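Local coordinates for GST N-terminal domain-containing protein (Pseudomonas syringae pv. tomato, PDB 3IC8), which is of unknown function but resembles glutathione S-transferases in sequence and fold, and may bind glutathione, at residues Ala106-Phe111 with Glu150-Gln155; His187-Leu192 with Pro200-Tyr205. One frame throughout, in Å; residues are numbered along the deposited sequence.

How the interactions relate
Interactions 1 and 2 both lie in the helical part of the chain, and their centres are about 12 Å apart. Both are mainly buried, purely apolar across the segments, and without a hydrogen bond between them. Interaction 1 pairs helix 88-110 with helix 149-167, and its margin reaches the surface at Lys-153. Interaction 2 pairs the end of helix 180-193 with the short helix 200-203, and none of its touching residues is fully exposed. They touch at several points, among them Val-110 CG2 and Leu-192 CD1, 3.5 Å apart. Both also touch the second subunit: 106-111 by packing, 200-205 also through hydrogen bonds between Asp-203 OD2 and Ser-36 and Tyr-9 of that subunit.

Interaction 1 (Ala106-Phe111 with Glu150-Gln155); sequences AVSLVF and EQVKHQ
Leu-109 meets two consecutive residues of helix 149-167, Val-152 and Lys-153. Its side chain runs obliquely across both. Leu-109 CG lies against Val-152 CG1 at 3.9 Å. Leu-109 CD2 goes further and touches the aliphatic CG of Lys-153 at 3.8 Å, while staying 4.1 Å from Val-152 CG1. Leu-109 has CG anti to the carbonyl carbon (chi1 -79°), and this brings the end of the side chain closer to the partner helix than its CB direction suggests. The CB of Val-152 points toward segment 106-111, and its methyls divide: CG1 takes Leu-109, and CG2 faces Ser-108. The Ser-108 hydroxyl hydrogen-bonds Leu-104 O within its own helix. Both CB and OG of Ser-108 lie 4.3 Å from Val-152 CG2, a loose van der Waals contact. Lys-153 touches through CG; the end of its chain leads away. Thr-188 and Leu-192 of helix 180-193 pack on Ala-106, and Met-116 of the second subunit packs on Val-107 and Ser-108. The axes of the segments 106-110 and 150-155 approach to 9.6 Å, with a signed crossing angle of -116°. This is apolar helix-helix packing in the all-helical C-terminal domain of a glutathione S-transferase-like fold.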
ATOM      1  N   ALA A 106      20.968 -11.918 -12.822  1.00 23.42           N
ATOM      2  CA  ALA A 106      20.445 -11.691 -11.499  1.00 23.79           C
ATOM      3  C   ALA A 106      20.964 -12.669 -10.463  1.00 23.54           C
ATOM      4  O   ALA A 106      21.284 -12.291  -9.388  1.00 23.14           O
ATOM      5  CB  ALA A 106      18.957 -11.680 -11.529  1.00 23.30           C
ATOM      6  N   VAL A 107      21.021 -13.932 -10.811  1.00 23.85           N
ATOM      7  CA  VAL A 107      21.592 -14.956  -9.960  1.00 23.60           C
ATOM      8  C   VAL A 107      23.087 -14.894  -9.706  1.00 23.07           C
ATOM      9  O   VAL A 107      23.534 -15.303  -8.678  1.00 22.71           O
ATOM     10  CB  VAL A 107      21.087 -16.350 -10.282  1.00 23.89           C
ATOM     11  CG1 VAL A 107      19.631 -16.370 -10.186  1.00 22.48           C
ATOM     12  CG2 VAL A 107      21.501 -16.772 -11.609  1.00 24.68           C
ATOM     13  N   SER A 108      23.846 -14.441 -10.679  1.00 22.13           N
ATOM     14  CA  SER A 108      25.258 -14.240 -10.492  1.00 22.01           C
ATOM     15  C   SER A 108      25.530 -13.175  -9.475  1.00 21.92           C
ATOM     16  O   SER A 108      26.431 -13.292  -8.695  1.00 21.53           O
ATOM     17  CB  SER A 108      25.946 -13.838 -11.790  1.00 22.59           C
ATOM     18  OG  SER A 108      25.893 -14.844 -12.743  1.00 22.56           O
ATOM     19  N   LEU A 109      24.771 -12.111  -9.536  1.00 21.48           N
ATOM     20  CA  LEU A 109      24.946 -11.026  -8.641  1.00 21.63           C
ATOM     21  C   LEU A 109      24.665 -11.365  -7.216  1.00 21.96           C
ATOM     22  O   LEU A 109      25.378 -10.968  -6.353  1.00 22.86           O
ATOM     23  CB  LEU A 109      24.013  -9.912  -9.037  1.00 21.69           C
ATOM     24  CG  LEU A 109      24.395  -9.032 -10.196  1.00 21.96           C
ATOM     25  CD1 LEU A 109      23.334  -8.047 -10.465  1.00 21.88           C
ATOM     26  CD2 LEU A 109      25.646  -8.355  -9.905  1.00 21.35           C
ATOM     27  N   VAL A 110      23.569 -12.036  -6.977  1.00 21.66           N
ATOM     28  CA  VAL A 110      23.184 -12.432  -5.659  1.00 21.91           C
ATOM     29  C   VAL A 110      24.023 -13.499  -5.000  1.00 22.18           C
ATOM     30  O   VAL A 110      24.403 -13.380  -3.857  1.00 22.85           O
ATOM     31  CB  VAL A 110      21.765 -12.921  -5.699  1.00 22.15           C
ATOM     32  CG1 VAL A 110      21.344 -13.439  -4.389  1.00 22.23           C
ATOM     33  CG2 VAL A 110      20.877 -11.844  -6.148  1.00 22.04           C
ATOM     34  N   PHE A 111      24.276 -14.570  -5.714  1.00 21.45           N
ATOM     35  CA  PHE A 111      24.934 -15.699  -5.123  1.00 21.07           C
ATOM     36  C   PHE A 111      26.437 -15.616  -5.217  1.00 21.60           C
ATOM     37  O   PHE A 111      27.061 -16.425  -5.815  1.00 21.65           O
ATOM     38  CB  PHE A 111      24.385 -16.978  -5.718  1.00 20.41           C
ATOM     39  CG  PHE A 111      22.955 -17.195  -5.424  1.00 18.15           C
ATOM     40  CD1 PHE A 111      22.541 -17.442  -4.156  1.00 15.66           C
ATOM     41  CD2 PHE A 111      22.014 -17.129  -6.403  1.00 14.76           C
ATOM     42  CE1 PHE A 111      21.240 -17.624  -3.897  1.00 14.66           C
ATOM     43  CE2 PHE A 111      20.727 -17.324  -6.128  1.00 13.08           C
ATOM     44  CZ  PHE A 111      20.339 -17.562  -4.881  1.00 12.32           C
ATOM     45  N   GLU A 150      32.198 -10.007 -13.190  1.00 23.27           N
ATOM     46  CA  GLU A 150      32.595  -8.685 -13.566  1.00 22.40           C
ATOM     47  C   GLU A 150      31.872  -8.272 -14.816  1.00 21.86           C
ATOM     48  O   GLU A 150      31.474  -7.157 -14.954  1.00 21.34           O
ATOM     49  CB  GLU A 150      34.107  -8.611 -13.733  1.00 21.57           C
ATOM     50  N   GLN A 151      31.726  -9.190 -15.738  1.00 21.80           N
ATOM     51  CA  GLN A 151      31.014  -8.899 -16.942  1.00 22.20           C
ATOM     52  C   GLN A 151      29.560  -8.629 -16.668  1.00 22.47           C
ATOM     53  O   GLN A 151      28.969  -7.761 -17.247  1.00 22.89           O
ATOM     54  CB  GLN A 151      31.177 -10.023 -17.945  1.00 22.34           C
ATOM     55  CG  GLN A 151      30.780  -9.672 -19.353  1.00 23.81           C
ATOM     56  CD  GLN A 151      31.474  -8.453 -19.898  1.00 26.20           C
ATOM     57  OE1 GLN A 151      30.927  -7.759 -20.711  1.00 27.30           O
ATOM     58  NE2 GLN A 151      32.670  -8.188 -19.437  1.00 26.88           N
ATOM     59  N   VAL A 152      28.987  -9.404 -15.781  1.00 21.72           N
ATOM     60  CA  VAL A 152      27.617  -9.236 -15.450  1.00 21.69           C
ATOM     61  C   VAL A 152      27.395  -7.879 -14.837  1.00 22.25           C
ATOM     62  O   VAL A 152      26.444  -7.217 -15.131  1.00 22.60           O
ATOM     63  CB  VAL A 152      27.162 -10.339 -14.517  1.00 21.56           C
ATOM     64  CG1 VAL A 152      26.053  -9.904 -13.659  1.00 20.56           C
ATOM     65  CG2 VAL A 152      26.759 -11.505 -15.287  1.00 20.09           C
ATOM     66  N   LYS A 153      28.291  -7.474 -13.969  1.00 22.33           N
ATOM     67  CA  LYS A 153      28.164  -6.212 -13.289  1.00 22.65           C
ATOM     68  C   LYS A 153      28.212  -5.087 -14.274  1.00 22.29           C
ATOM     69  O   LYS A 153      27.503  -4.128 -14.167  1.00 21.92           O
ATOM     70  CB  LYS A 153      29.269  -6.067 -12.270  1.00 22.94           C
ATOM     71  CG  LYS A 153      28.910  -6.604 -10.917  1.00 24.94           C
ATOM     72  CD  LYS A 153      30.089  -7.202 -10.217  1.00 28.39           C
ATOM     73  CE  LYS A 153      30.848  -6.168  -9.460  1.00 29.33           C
ATOM     74  NZ  LYS A 153      32.301  -6.392  -9.563  1.00 32.41           N
ATOM     75  N   HIS A 154      29.090  -5.245 -15.237  1.00 22.04           N
ATOM     76  CA  HIS A 154      29.293  -4.328 -16.325  1.00 21.58           C
ATOM     77  C   HIS A 154      28.081  -4.193 -17.199  1.00 21.24           C
ATOM     78  O   HIS A 154      27.745  -3.144 -17.619  1.00 20.45           O
ATOM     79  CB  HIS A 154      30.452  -4.882 -17.123  1.00 21.99           C
ATOM     80  CG  HIS A 154      30.835  -4.080 -18.314  1.00 22.88           C
ATOM     81  ND1 HIS A 154      30.565  -4.490 -19.591  1.00 25.07           N
ATOM     82  CD2 HIS A 154      31.516  -2.925 -18.429  1.00 23.54           C
ATOM     83  CE1 HIS A 154      31.040  -3.609 -20.444  1.00 25.70           C
ATOM     84  NE2 HIS A 154      31.626  -2.653 -19.761  1.00 26.26           N
ATOM     85  N   GLN A 155      27.449  -5.305 -17.488  1.00 21.25           N
ATOM     86  CA  GLN A 155      26.223  -5.347 -18.264  1.00 21.47           C
ATOM     87  C   GLN A 155      24.917  -4.874 -17.652  1.00 21.47           C
ATOM     88  O   GLN A 155      24.063  -4.417 -18.346  1.00 21.04           O
ATOM     89  CB  GLN A 155      26.072  -6.682 -18.971  1.00 21.11           C
ATOM     90  CG  GLN A 155      27.123  -6.876 -19.996  1.00 21.40           C
ATOM     91  CD  GLN A 155      27.033  -8.180 -20.690  1.00 22.41           C
ATOM     92  OE1 GLN A 155      26.311  -9.047 -20.280  1.00 23.72           O
ATOM     93  NE2 GLN A 155      27.755  -8.321 -21.763  1.00 22.12           N
TER

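Interaction 2 (His187-Leu192 with Pro200-Tyr205); sequences HTLWFL and PFVDDY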
ATOM      1  N   HIS A 187      10.619 -12.097 -11.851  1.00 23.21           N
ATOM      2  CA  HIS A 187      11.236 -13.172 -11.139  1.00 23.59           C
ATOM      3  C   HIS A 187      12.697 -12.900 -10.940  1.00 24.30           C
ATOM      4  O   HIS A 187      13.204 -13.144  -9.887  1.00 24.26           O
ATOM      5  CB  HIS A 187      11.073 -14.462 -11.918  1.00 24.06           C
ATOM      6  CG  HIS A 187      11.538 -15.677 -11.199  1.00 23.03           C
ATOM      7  ND1 HIS A 187      11.461 -15.811  -9.840  1.00 24.78           N
ATOM      8  CD2 HIS A 187      12.063 -16.827 -11.659  1.00 22.96           C
ATOM      9  CE1 HIS A 187      11.919 -16.991  -9.492  1.00 23.72           C
ATOM     10  NE2 HIS A 187      12.292 -17.627 -10.577  1.00 23.04           N
ATOM     11  N   THR A 188      13.380 -12.376 -11.943  1.00 23.98           N
ATOM     12  CA  THR A 188      14.799 -12.103 -11.802  1.00 23.38           C
ATOM     13  C   THR A 188      15.094 -11.080 -10.729  1.00 23.83           C
ATOM     14  O   THR A 188      15.997 -11.223  -9.979  1.00 24.43           O
ATOM     15  CB  THR A 188      15.510 -11.717 -13.161  1.00 23.24           C
ATOM     16  OG1 THR A 188      15.368 -10.334 -13.451  1.00 21.66           O
ATOM     17  CG2 THR A 188      14.989 -12.485 -14.280  1.00 20.77           C
ATOM     18  N   LEU A 189      14.292 -10.043 -10.673  1.00 23.96           N
ATOM     19  CA  LEU A 189      14.431  -8.980  -9.707  1.00 24.73           C
ATOM     20  C   LEU A 189      14.173  -9.408  -8.281  1.00 25.06           C
ATOM     21  O   LEU A 189      14.659  -8.832  -7.363  1.00 24.65           O
ATOM     22  CB  LEU A 189      13.537  -7.834 -10.077  1.00 24.66           C
ATOM     23  CG  LEU A 189      13.820  -7.339 -11.462  1.00 24.67           C
ATOM     24  CD1 LEU A 189      13.133  -6.084 -11.667  1.00 24.63           C
ATOM     25  CD2 LEU A 189      15.265  -7.165 -11.681  1.00 24.89           C
ATOM     26  N   TRP A 190      13.364 -10.426  -8.134  1.00 24.94           N
ATOM     27  CA  TRP A 190      12.980 -10.957  -6.867  1.00 25.43           C
ATOM     28  C   TRP A 190      14.207 -11.490  -6.148  1.00 25.68           C
ATOM     29  O   TRP A 190      14.323 -11.379  -4.961  1.00 25.80           O
ATOM     30  CB  TRP A 190      11.910 -12.011  -7.088  1.00 25.15           C
ATOM     31  CG  TRP A 190      11.564 -12.820  -5.949  1.00 24.85           C
ATOM     32  CD1 TRP A 190      11.765 -14.119  -5.813  1.00 23.92           C
ATOM     33  CD2 TRP A 190      10.906 -12.389  -4.780  1.00 25.80           C
ATOM     34  NE1 TRP A 190      11.299 -14.551  -4.630  1.00 25.31           N
ATOM     35  CE2 TRP A 190      10.760 -13.494  -3.968  1.00 23.98           C
ATOM     36  CE3 TRP A 190      10.440 -11.161  -4.335  1.00 26.60           C
ATOM     37  CZ2 TRP A 190      10.182 -13.424  -2.741  1.00 25.40           C
ATOM     38  CZ3 TRP A 190       9.858 -11.095  -3.123  1.00 27.00           C
ATOM     39  CH2 TRP A 190       9.733 -12.215  -2.333  1.00 26.26           C
ATOM     40  N   PHE A 191      15.135 -12.055  -6.897  1.00 25.82           N
ATOM     41  CA  PHE A 191      16.376 -12.516  -6.325  1.00 26.05           C
ATOM     42  C   PHE A 191      17.172 -11.365  -5.732  1.00 25.30           C
ATOM     43  O   PHE A 191      17.698 -11.483  -4.669  1.00 25.29           O
ATOM     44  CB  PHE A 191      17.219 -13.256  -7.366  1.00 26.24           C
ATOM     45  CG  PHE A 191      16.746 -14.632  -7.671  1.00 27.32           C
ATOM     46  CD1 PHE A 191      17.206 -15.704  -6.970  1.00 29.02           C
ATOM     47  CD2 PHE A 191      15.851 -14.858  -8.666  1.00 28.14           C
ATOM     48  CE1 PHE A 191      16.772 -16.954  -7.259  1.00 28.11           C
ATOM     49  CE2 PHE A 191      15.411 -16.094  -8.937  1.00 28.53           C
ATOM     50  CZ  PHE A 191      15.870 -17.144  -8.239  1.00 29.61           C
ATOM     51  N   LEU A 192      17.250 -10.253  -6.430  1.00 24.70           N
ATOM     52  CA  LEU A 192      17.990  -9.100  -5.965  1.00 24.34           C
ATOM     53  C   LEU A 192      17.438  -8.480  -4.702  1.00 24.05           C
ATOM     54  O   LEU A 192      18.168  -8.046  -3.877  1.00 24.30           O
ATOM     55  CB  LEU A 192      18.142  -8.058  -7.041  1.00 24.14           C
ATOM     56  CG  LEU A 192      19.112  -8.185  -8.210  1.00 25.22           C
ATOM     57  CD1 LEU A 192      20.349  -8.950  -7.994  1.00 23.44           C
ATOM     58  CD2 LEU A 192      18.438  -8.588  -9.430  1.00 25.18           C
ATOM     59  N   PRO A 200      19.952  -2.513  -4.332  1.00 19.82           N
ATOM     60  CA  PRO A 200      20.206  -1.303  -5.091  1.00 19.64           C
ATOM     61  C   PRO A 200      20.232  -1.565  -6.585  1.00 19.10           C
ATOM     62  O   PRO A 200      20.015  -0.691  -7.361  1.00 19.50           O
ATOM     63  CB  PRO A 200      21.566  -0.881  -4.580  1.00 19.72           C
ATOM     64  CG  PRO A 200      21.635  -1.414  -3.300  1.00 19.59           C
ATOM     65  CD  PRO A 200      21.022  -2.718  -3.361  1.00 19.80           C
ATOM     66  N   PHE A 201      20.489  -2.795  -6.969  1.00 17.39           N
ATOM     67  CA  PHE A 201      20.436  -3.146  -8.350  1.00 16.28           C
ATOM     68  C   PHE A 201      19.040  -2.963  -8.916  1.00 16.00           C
ATOM     69  O   PHE A 201      18.906  -2.638 -10.061  1.00 14.38           O
ATOM     70  CB  PHE A 201      20.910  -4.565  -8.558  1.00 15.84           C
ATOM     71  CG  PHE A 201      22.356  -4.730  -8.409  1.00 14.95           C
ATOM     72  CD1 PHE A 201      23.218  -4.085  -9.241  1.00 15.79           C
ATOM     73  CD2 PHE A 201      22.865  -5.552  -7.455  1.00 13.38           C
ATOM     74  CE1 PHE A 201      24.536  -4.251  -9.106  1.00 14.09           C
ATOM     75  CE2 PHE A 201      24.163  -5.699  -7.311  1.00 14.84           C
ATOM     76  CZ  PHE A 201      25.009  -5.048  -8.138  1.00 15.15           C
ATOM     77  N   VAL A 202      18.036  -3.122  -8.074  1.00 15.59           N
ATOM     78  CA  VAL A 202      16.699  -2.702  -8.396  1.00 16.33           C
ATOM     79  C   VAL A 202      16.304  -1.306  -7.916  1.00 16.91           C
ATOM     80  O   VAL A 202      15.782  -0.536  -8.657  1.00 16.83           O
ATOM     81  CB  VAL A 202      15.701  -3.653  -7.836  1.00 15.89           C
ATOM     82  CG1 VAL A 202      14.365  -3.318  -8.320  1.00 15.39           C
ATOM     83  CG2 VAL A 202      16.041  -5.013  -8.194  1.00 15.55           C
ATOM     84  N   ASP A 203      16.557  -0.996  -6.662  1.00 17.22           N
ATOM     85  CA  ASP A 203      16.024   0.195  -6.022  1.00 17.71           C
ATOM     86  C   ASP A 203      16.521   1.523  -6.603  1.00 18.16           C
ATOM     87  O   ASP A 203      15.893   2.535  -6.439  1.00 18.36           O
ATOM     88  CB  ASP A 203      16.192   0.120  -4.507  1.00 17.56           C
ATOM     89  CG  ASP A 203      15.304  -0.920  -3.871  1.00 18.00           C
ATOM     90  OD1 ASP A 203      14.398  -1.400  -4.524  1.00 20.41           O
ATOM     91  OD2 ASP A 203      15.509  -1.279  -2.725  1.00 17.81           O
ATOM     92  N   ASP A 204      17.653   1.471  -7.282  1.00 17.92           N
ATOM     93  CA  ASP A 204      18.260   2.600  -7.944  1.00 18.54           C
ATOM     94  C   ASP A 204      17.472   3.094  -9.120  1.00 18.34           C
ATOM     95  O   ASP A 204      17.714   4.160  -9.604  1.00 18.27           O
ATOM     96  CB  ASP A 204      19.651   2.272  -8.406  1.00 18.66           C
ATOM     97  CG  ASP A 204      20.620   2.340  -7.319  1.00 21.72           C
ATOM     98  OD1 ASP A 204      21.811   2.199  -7.556  1.00 24.89           O
ATOM     99  OD2 ASP A 204      20.182   2.525  -6.198  1.00 25.64           O
ATOM    100  N   TYR A 205      16.549   2.295  -9.597  1.00 18.38           N
ATOM    101  CA  TYR A 205      15.676   2.727 -10.636  1.00 18.42           C
ATOM    102  C   TYR A 205      14.289   2.717 -10.112  1.00 18.84           C
ATOM    103  O   TYR A 205      13.696   1.697  -9.953  1.00 19.31           O
ATOM    104  CB  TYR A 205      15.814   1.782 -11.799  1.00 18.12           C
ATOM    105  CG  TYR A 205      17.229   1.444 -12.069  1.00 16.43           C
ATOM    106  CD1 TYR A 205      17.873   0.500 -11.328  1.00 14.97           C
ATOM    107  CD2 TYR A 205      17.927   2.089 -13.038  1.00 13.44           C
ATOM    108  CE1 TYR A 205      19.146   0.204 -11.548  1.00 15.66           C
ATOM    109  CE2 TYR A 205      19.206   1.794 -13.268  1.00 14.32           C
ATOM    110  CZ  TYR A 205      19.815   0.842 -12.525  1.00 15.97           C
ATOM    111  OH  TYR A 205      21.108   0.528 -12.747  1.00 18.62           O
TER
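Within 187-192, Leu-189 is the first to touch segment 200-205. Its branch CD2 comes within 4.2 Å of Val-202 CG2, the two side chains crossing at a slant. The same methyl of Val-202 also lies 4.1 Å from the carbonyl oxygen Leu-189 O, a plain van der Waals contact. Leu-189 is further enclosed by Trp-156 of helix 149-167 and by Val-208, Trp-211 and Leu-212 of helix 206-216.

One turn on, the CB of Leu-192 points toward the partner segment, and the side chain touches two of its residues. Leu-192 CB rests on Val-202 CG2 at 3.9 Å. Leu-192 CG lies 4.1 Å from Phe-201 CB, with the side chains at about a right angle, and Leu-192 CD1 approaches the Phe-201 ring obliquely. Val-202 has CG2 anti to the carbonyl carbon, and this sets the methyl against both Leu-189 and Leu-192. The Phe-201 ring meets Trp-156 edge to face and also packs on Leu-109 of helix 88-110.

Beside this apolar patch, Asp-203 forms a salt bridge with Lys-193 and hydrogen-bonds Ser-36 and Tyr-9 of the second subunit. Tyr-205 then occupies the N-cap position of helix 206-216. In this GST-like helical domain, the contact packs the short helix 200-203 against the C-terminal part of helix 180-193, a short connection joining them, just ahead of helix 206-216.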